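PDB 6B1Z: glutamate--tRNA ligase from Elizabethkingia anophelis, which catalyses the ATP-dependent joining of glutamate to its cognate tRNA, charging the tRNA for protein synthesis. Local coordinates for residues D403-N406 and D407-F411; F354-Q357 and Y358-M362; A127-A131 and R132-F136. All coordinates share one frame; numbering follows the deposited sequence.

Contact 1 of 3, residues D403-N406 and D407-F411. With EDO (1,2-ethanediol), chain X.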
loop_
_atom_site.group_PDB
_atom_site.type_symbol
_atom_site.label_atom_id
_atom_site.label_comp_id
_atom_site.label_asym_id
_atom_site.label_seq_id
_atom_site.Cartn_x
_atom_site.Cartn_y
_atom_site.Cartn_z
ATOM N N ASP A 403 10.457 -18.077 6.107
ATOM C CA ASP A 403 10.566 -18.599 7.473
ATOM C C ASP A 403 10.729 -20.113 7.476
ATOM O O ASP A 403 11.330 -20.669 8.403
ATOM C CB ASP A 403 9.317 -18.271 8.306
ATOM C CG ASP A 403 9.055 -16.793 8.460
ATOM O OD1 ASP A 403 9.943 -15.966 8.167
ATOM O OD2 ASP A 403 7.928 -16.480 8.911
ATOM N N ILE A 404 10.166 -20.796 6.473
ATOM C CA ILE A 404 10.266 -22.251 6.411
ATOM C C ILE A 404 11.723 -22.698 6.298
ATOM O O ILE A 404 12.108 -23.740 6.851
ATOM C CB ILE A 404 9.414 -22.770 5.237
ATOM C CG1 ILE A 404 7.941 -22.411 5.458
ATOM C CG2 ILE A 404 9.560 -24.305 5.083
ATOM C CD1 ILE A 404 7.042 -22.756 4.271
ATOM N N TYR A 405 12.562 -21.920 5.612
ATOM C CA TYR A 405 13.995 -22.195 5.643
ATOM C C TYR A 405 14.663 -21.602 6.881
ATOM O O TYR A 405 15.394 -22.296 7.598
ATOM C CB TYR A 405 14.682 -21.649 4.389
ATOM C CG TYR A 405 16.192 -21.783 4.497
ATOM C CD1 TYR A 405 16.806 -23.022 4.382
ATOM C CD2 TYR A 405 16.990 -20.673 4.765
ATOM C CE1 TYR A 405 18.174 -23.155 4.509
ATOM C CE2 TYR A 405 18.362 -20.796 4.903
ATOM C CZ TYR A 405 18.946 -22.042 4.768
ATOM O OH TYR A 405 20.313 -22.176 4.899
ATOM N N ASN A 406 14.436 -20.318 7.142
ATOM C CA ASN A 406 15.229 -19.649 8.168
ATOM C C ASN A 406 15.004 -20.252 9.546
ATOM O O ASN A 406 15.923 -20.259 10.372
ATOM C CB ASN A 406 14.911 -18.161 8.182
ATOM C CG ASN A 406 15.493 -17.438 6.991
ATOM O OD1 ASN A 406 16.587 -17.775 6.523
ATOM N ND2 ASN A 406 14.780 -16.438 6.502
ATOM N N ASP A 407 13.800 -20.762 9.809
ATOM C CA ASP A 407 13.491 -21.424 11.064
ATOM C C ASP A 407 13.607 -22.933 10.972
ATOM O O ASP A 407 13.284 -23.622 11.941
ATOM C CB ASP A 407 12.084 -21.038 11.545
ATOM C CG ASP A 407 11.947 -19.548 11.820
ATOM O OD1 ASP A 407 12.974 -18.857 12.033
ATOM O OD2 ASP A 407 10.799 -19.054 11.796
ATOM N N GLY A 408 14.054 -23.458 9.834
ATOM C CA GLY A 408 14.214 -24.892 9.658
ATOM C C GLY A 408 15.580 -25.268 9.123
ATOM O O GLY A 408 15.712 -26.209 8.325
ATOM N N LYS A 409 16.618 -24.559 9.574
ATOM C CA LYS A 409 17.939 -24.801 9.009
ATOM C C LYS A 409 18.461 -26.188 9.355
ATOM O O LYS A 409 19.285 -26.726 8.606
ATOM C CB LYS A 409 18.915 -23.716 9.469
ATOM C CG LYS A 409 18.662 -22.356 8.805
ATOM C CD LYS A 409 19.686 -21.323 9.236
ATOM C CE LYS A 409 19.367 -19.959 8.642
ATOM N NZ LYS A 409 20.340 -18.922 9.079
ATOM N N PHE A 410 17.962 -26.794 10.437
ATOM C CA PHE A 410 18.346 -28.152 10.826
ATOM C C PHE A 410 17.922 -29.209 9.818
ATOM O O PHE A 410 18.407 -30.339 9.904
ATOM C CB PHE A 410 17.752 -28.488 12.193
ATOM C CG PHE A 410 16.333 -28.020 12.352
ATOM C CD1 PHE A 410 16.052 -26.841 13.021
ATOM C CD2 PHE A 410 15.285 -28.740 11.797
ATOM C CE1 PHE A 410 14.741 -26.383 13.146
ATOM C CE2 PHE A 410 13.971 -28.298 11.916
ATOM C CZ PHE A 410 13.702 -27.118 12.593
ATOM N N PHE A 411 17.034 -28.891 8.872
ATOM C CA PHE A 411 16.738 -29.860 7.823
ATOM C C PHE A 411 17.896 -30.006 6.855
ATOM O O PHE A 411 18.001 -31.033 6.174
ATOM C CB PHE A 411 15.481 -29.460 7.038
ATOM C CG PHE A 411 14.195 -29.653 7.792
ATOM C CD1 PHE A 411 13.760 -30.923 8.152
ATOM C CD2 PHE A 411 13.395 -28.567 8.102
ATOM C CE1 PHE A 411 12.558 -31.099 8.827
ATOM C CE2 PHE A 411 12.196 -28.737 8.786
ATOM C CZ PHE A 411 11.781 -30.005 9.146
HETATM C C1 EDO X . 10.815 -15.693 12.050
HETATM O O1 EDO X . 10.645 -16.715 13.048
HETATM C C2 EDO X . 12.291 -15.331 11.895
HETATM O O2 EDO X . 12.976 -16.311 11.091
HETATM O O HOH W 1 16.657 -22.674 11.855
#

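Contact 2 of 3, residues F354-Q357 and Y358-M362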
loop_
_atom_site.group_PDB
_atom_site.type_symbol
_atom_site.label_atom_id
_atom_site.label_comp_id
_atom_site.label_asym_id
_atom_site.label_seq_id
_atom_site.Cartn_x
_atom_site.Cartn_y
_atom_site.Cartn_z
ATOM N N PHE A 354 -2.572 -11.484 8.793
ATOM C CA PHE A 354 -3.219 -11.782 7.516
ATOM C C PHE A 354 -2.333 -12.658 6.639
ATOM O O PHE A 354 -2.822 -13.613 6.018
ATOM C CB PHE A 354 -3.578 -10.492 6.770
ATOM C CG PHE A 354 -4.940 -9.939 7.110
ATOM C CD1 PHE A 354 -6.108 -10.603 6.723
ATOM C CD2 PHE A 354 -5.059 -8.735 7.788
ATOM C CE1 PHE A 354 -7.366 -10.081 7.031
ATOM C CE2 PHE A 354 -6.307 -8.203 8.088
ATOM C CZ PHE A 354 -7.466 -8.868 7.711
ATOM N N ASN A 355 -1.034 -12.340 6.552
ATOM C CA ASN A 355 -0.145 -13.145 5.714
ATOM C C ASN A 355 -0.111 -14.583 6.205
ATOM O O ASN A 355 -0.197 -15.526 5.407
ATOM C CB ASN A 355 1.277 -12.571 5.667
ATOM C CG ASN A 355 1.902 -12.732 4.268
ATOM O OD1 ASN A 355 1.311 -12.299 3.277
ATOM N ND2 ASN A 355 3.047 -13.415 4.179
ATOM N N GLN A 356 0.009 -14.764 7.521
ATOM C CA GLN A 356 0.026 -16.108 8.089
ATOM C C GLN A 356 -1.260 -16.858 7.762
ATOM O O GLN A 356 -1.227 -18.043 7.404
ATOM C CB GLN A 356 0.224 -16.018 9.602
ATOM C CG GLN A 356 0.428 -17.372 10.229
ATOM C CD GLN A 356 0.818 -17.248 11.661
ATOM O OE1 GLN A 356 1.992 -17.389 12.022
ATOM N NE2 GLN A 356 -0.157 -16.949 12.497
ATOM N N GLN A 357 -2.406 -16.191 7.908
ATOM C CA GLN A 357 -3.684 -16.845 7.636
ATOM C C GLN A 357 -3.741 -17.353 6.203
ATOM O O GLN A 357 -4.193 -18.478 5.955
ATOM C CB GLN A 357 -4.857 -15.891 7.888
ATOM C CG GLN A 357 -5.002 -15.370 9.317
ATOM C CD GLN A 357 -4.856 -16.437 10.370
ATOM O OE1 GLN A 357 -5.772 -17.223 10.606
ATOM N NE2 GLN A 357 -3.697 -16.471 11.019
ATOM N N TYR A 358 -3.286 -16.536 5.249
ATOM C CA TYR A 358 -3.341 -16.938 3.845
ATOM C C TYR A 358 -2.289 -17.991 3.530
ATOM O O TYR A 358 -2.563 -18.927 2.767
ATOM C CB TYR A 358 -3.199 -15.707 2.926
ATOM C CG TYR A 358 -4.498 -14.948 2.710
ATOM C CD1 TYR A 358 -4.952 -14.005 3.626
ATOM C CD2 TYR A 358 -5.283 -15.192 1.590
ATOM C CE1 TYR A 358 -6.154 -13.322 3.423
ATOM C CE2 TYR A 358 -6.467 -14.525 1.379
ATOM C CZ TYR A 358 -6.894 -13.584 2.288
ATOM O OH TYR A 358 -8.079 -12.945 2.056
ATOM N N LEU A 359 -1.098 -17.878 4.125
ATOM C CA LEU A 359 -0.040 -18.853 3.859
ATOM C C LEU A 359 -0.457 -20.244 4.307
ATOM O O LEU A 359 -0.226 -21.236 3.593
ATOM C CB LEU A 359 1.242 -18.417 4.573
ATOM C CG LEU A 359 2.486 -19.303 4.442
ATOM C CD1 LEU A 359 2.843 -19.472 2.988
ATOM C CD2 LEU A 359 3.645 -18.668 5.197
ATOM N N GLN A 360 -1.105 -20.333 5.477
ATOM C CA GLN A 360 -1.486 -21.626 6.044
ATOM C C GLN A 360 -2.468 -22.367 5.152
ATOM O O GLN A 360 -2.539 -23.603 5.203
ATOM C CB GLN A 360 -2.090 -21.433 7.437
ATOM C CG GLN A 360 -1.082 -21.092 8.510
ATOM C CD GLN A 360 -1.746 -20.674 9.812
ATOM O OE1 GLN A 360 -2.969 -20.529 9.880
ATOM N NE2 GLN A 360 -0.944 -20.474 10.848
ATOM N N LEU A 361 -3.235 -21.638 4.341
ATOM C CA LEU A 361 -4.245 -22.223 3.473
ATOM C C LEU A 361 -3.726 -22.544 2.076
ATOM O O LEU A 361 -4.418 -23.237 1.324
ATOM C CB LEU A 361 -5.451 -21.288 3.366
ATOM C CG LEU A 361 -6.341 -21.175 4.610
ATOM C CD1 LEU A 361 -7.513 -20.283 4.296
ATOM C CD2 LEU A 361 -6.812 -22.549 5.056
ATOM N N MET A 362 -2.542 -22.059 1.709
ATOM C CA MET A 362 -1.931 -22.445 0.440
ATOM C C MET A 362 -1.550 -23.919 0.460
ATOM O O MET A 362 -1.143 -24.460 1.485
ATOM C CB MET A 362 -0.676 -21.612 0.172
ATOM C CG MET A 362 -0.952 -20.139 -0.036
ATOM S SD MET A 362 0.538 -19.174 -0.323
ATOM C CE MET A 362 1.189 -19.877 -1.840
HETATM O O HOH W 2 -5.577 -19.834 7.876
#

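Contact 3 of 3, residues A127-A131 and R132-F136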
loop_
_atom_site.group_PDB
_atom_site.type_symbol
_atom_site.label_atom_id
_atom_site.label_comp_id
_atom_site.label_asym_id
_atom_site.label_seq_id
_atom_site.Cartn_x
_atom_site.Cartn_y
_atom_site.Cartn_z
ATOM N N ALA A 127 6.939 37.390 3.030
ATOM C CA ALA A 127 7.837 37.847 4.087
ATOM C C ALA A 127 7.200 38.942 4.937
ATOM O O ALA A 127 7.440 39.011 6.150
ATOM C CB ALA A 127 9.146 38.341 3.476
ATOM N N GLU A 128 6.421 39.833 4.315
ATOM C CA GLU A 128 5.725 40.857 5.085
ATOM C C GLU A 128 4.759 40.231 6.084
ATOM O O GLU A 128 4.692 40.663 7.244
ATOM C CB GLU A 128 4.992 41.813 4.142
ATOM C CG GLU A 128 5.918 42.760 3.398
ATOM C CD GLU A 128 5.289 43.347 2.153
ATOM O OE1 GLU A 128 4.100 43.067 1.895
ATOM O OE2 GLU A 128 5.990 44.085 1.429
ATOM N N PHE A 129 4.015 39.207 5.661
ATOM C CA PHE A 129 3.088 38.528 6.564
ATOM C C PHE A 129 3.837 37.767 7.649
ATOM O O PHE A 129 3.454 37.811 8.824
ATOM C CB PHE A 129 2.183 37.577 5.776
ATOM C CG PHE A 129 0.937 38.222 5.251
ATOM C CD1 PHE A 129 1.004 39.190 4.262
ATOM C CD2 PHE A 129 -0.312 37.843 5.733
ATOM C CE1 PHE A 129 -0.145 39.781 3.772
ATOM C CE2 PHE A 129 -1.460 38.434 5.249
ATOM C CZ PHE A 129 -1.379 39.404 4.273
ATOM N N GLU A 130 4.912 37.073 7.273
ATOM C CA GLU A 130 5.670 36.300 8.253
ATOM C C GLU A 130 6.202 37.192 9.368
ATOM O O GLU A 130 6.173 36.807 10.542
ATOM C CB GLU A 130 6.807 35.554 7.555
ATOM C CG GLU A 130 7.347 34.349 8.328
ATOM C CD GLU A 130 8.436 34.722 9.319
ATOM O OE1 GLU A 130 8.973 35.847 9.217
ATOM O OE2 GLU A 130 8.760 33.892 10.198
ATOM N N ALA A 131 6.676 38.394 9.026
ATOM C CA ALA A 131 7.210 39.304 10.035
ATOM C C ALA A 131 6.151 39.729 11.043
ATOM O O ALA A 131 6.497 40.073 12.180
ATOM C CB ALA A 131 7.818 40.540 9.368
ATOM N N ARG A 132 4.878 39.717 10.651
ATOM C CA ARG A 132 3.765 39.961 11.559
ATOM C C ARG A 132 3.278 38.691 12.238
ATOM O O ARG A 132 2.271 38.734 12.954
ATOM C CB ARG A 132 2.598 40.606 10.808
ATOM C CG ARG A 132 2.903 41.973 10.235
ATOM C CD ARG A 132 1.621 42.663 9.825
ATOM N NE ARG A 132 0.879 41.894 8.827
ATOM C CZ ARG A 132 0.920 42.141 7.523
ATOM N NH1 ARG A 132 1.668 43.139 7.064
ATOM N NH2 ARG A 132 0.214 41.398 6.681
ATOM N N GLY A 133 3.951 37.566 12.021
ATOM C CA GLY A 133 3.492 36.306 12.568
ATOM C C GLY A 133 2.263 35.748 11.897
ATOM O O GLY A 133 1.507 35.002 12.521
ATOM N N ASP A 134 2.047 36.085 10.634
ATOM C CA ASP A 134 0.884 35.657 9.884
ATOM C C ASP A 134 1.350 34.852 8.673
ATOM O O ASP A 134 2.552 34.705 8.423
ATOM C CB ASP A 134 0.043 36.872 9.478
ATOM C CG ASP A 134 -1.410 36.527 9.233
ATOM O OD1 ASP A 134 -1.766 35.326 9.249
ATOM O OD2 ASP A 134 -2.202 37.469 9.021
ATOM N N VAL A 135 0.393 34.324 7.918
ATOM C CA VAL A 135 0.686 33.561 6.709
ATOM C C VAL A 135 -0.095 34.181 5.557
ATOM O O VAL A 135 -1.327 34.276 5.617
ATOM C CB VAL A 135 0.349 32.068 6.860
ATOM C CG1 VAL A 135 0.608 31.331 5.557
ATOM C CG2 VAL A 135 1.172 31.447 7.980
ATOM N N PHE A 136 0.620 34.587 4.509
ATOM C CA PHE A 136 -0.026 35.190 3.349
ATOM C C PHE A 136 -0.947 34.202 2.643
ATOM O O PHE A 136 -0.614 33.026 2.465
ATOM C CB PHE A 136 1.034 35.704 2.365
ATOM C CG PHE A 136 0.479 36.047 1.011
ATOM C CD1 PHE A 136 -0.315 37.170 0.846
ATOM C CD2 PHE A 136 0.754 35.253 -0.090
ATOM C CE1 PHE A 136 -0.837 37.489 -0.389
ATOM C CE2 PHE A 136 0.230 35.566 -1.325
ATOM C CZ PHE A 136 -0.563 36.687 -1.475
#

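Contact 1 of 3, residues D403-N406 and D407-F411
The C-terminal end of helix 401-406 is closed where Asp403 O accepts the N-H of Asp407 at 2.8 Å, the last regular i to i+4 bond here, and Tyr405 O accepts that of Gly408 at 2.9 Å, closing an i to i+3 turn. Water 1 bridges the turn, donating to Asn406 O and accepting from Lys409 N at 3.0 Å. In the anticodon-binding domain, this turn carries the chain from the helix to Phe410 and Phe411, which pack on Pro485 and Leu490. Lys409 runs back over the turn. Its CG lies 4.0 Å above one face of the Tyr405 ring, toward the rim, and its extended aliphatic chain continues until CE comes 4.0 Å from Tyr405 CE2 and also passes Asn406 OD1. Tyr405 has CG anti to the backbone N (chi1 173°), which turns one ring face to the Lys409 chain; its OH is bonded to His413, just beyond the turn. On another side, both hydroxyls of a bound 1,2-ethanediol, probably from the crystallisation liquor, donate to the carboxylate of Asp407, O2 to OD1 and O1 to OD2, each at 2.7 Å. The CB of Asp403 approaches Asp407 OD2 to 3.9 Å, but Asp403 OD2 itself turns back to the amides of Thr399 and Phe400. The two carboxylates stay 4.8 Å apart between the OD2 atoms of Asp403 and Asp407.

Contact 2 of 3, residues F354-Q357 and Y358-M362
Asn355 O takes the N-H of Leu359 at 2.8 Å, the shortest of three i to i+4 bonds joining residues 354-357 to 358-362 in the last turns of helix 348-361, in the anticodon-binding domain. The other two run from Tyr358 N to Phe354 O and from Gln360 N to Gln356 O. Phe354 O also meets the Tyr358 ring: CD1 lies 3.2 Å from it, with the oxygen at the ring edge and in its plane. Tyr358 CG is anti to its carbonyl carbon (chi1 -83°), and this sends the ring back along the helix until CE1 is 4.3 Å from Phe354 CD1. Both side chains touch helix 304-312, where Tyr358 OH is bonded to Asn309. On another side of the helix, Gln356 and Gln360, one turn apart, hold their amide planes 8° apart. They are not bonded to each other; NE2 of Gln360 sits 3.4 Å from the aliphatic CG of Gln356 and gives its hydrogen bond to Glu396 O. The buried amide of Asn355 is likewise engaged, with Leu303 and Thr399 among its partners. Water 2 links the side chain of Gln360 to the backbone a turn back, donating to Gln357 O at 2.7 Å and weakly to Gln360 OE1 at 3.4 Å.

Contact 3 of 3, residues A127-A131 and R132-F136
A Schellman motif with an aromatic ring clasped beneath it ends helix 119-131, at the surface of the class I catalytic domain. Gly133, with a positive phi of 72°, takes the chain out of the helix, and two bonds reach back into the last turn: Asp134 N to Phe129 O at 2.9 Å and Gly133 N to Glu130 O at 2.8 Å. Arg132 N adds a weak bond to Phe129 O, so that this one carbonyl receives two N-H groups as the helix unwinds. The side chain of Phe129 is buried between Arg132, in the turn, and Phe136, beyond it. Over one face comes Arg132: its chain bends at chi3 (-59°) and sets NH2 3.2 Å above the plane, over the ring centre. CZ lies 4.5 Å from the centroid and close to the ring normal, a cation-pi contact in which the guanidinium is tilted steeply against the ring and dips one nitrogen toward it. Against the opposite face, Phe136 brings its backbone, with CA 3.9 Å from the centroid in a CH-pi contact. The Phe136 ring, whose CG is anti to the backbone N (chi1 167°), then turns its edge to the face of the Phe129 ring in a T-shaped pair, the centroids 5.6 Å apart. Phe136 also lies on Ile125 and Arg126 of the helix, while Thr142 touches both phenylalanines. Asp134 runs alongside Phe129, pointing the same way; its OD2 passes 3.8 Å from Phe129 CD2, while OD1 accepts the N-H of Val135 at 2.7 Å from above the carboxylate plane.

Along the chain contact 3 comes first, then contact 2, then contact 1. Each is local and lies at or near the C-terminal end of a helix: 119-131, 348-361 and 401-406 respectively. Contacts 1 and 2 fall within the anticodon-binding domain, their centres 18 Å apart and their nearest atoms about 5 Å. Helix 364-377 is shared between them, since Ile367 touches Ile404 of the one and Leu359 and Met362 of the other. Contact 3 belongs to the catalytic domain, on the opposite side of the chain's centre, 62 Å from contact 1 and 55 Å from contact 2 between centres. The spread is consistent with the elongated build of this family, in which aminoacylation and anticodon recognition lie in separate domains.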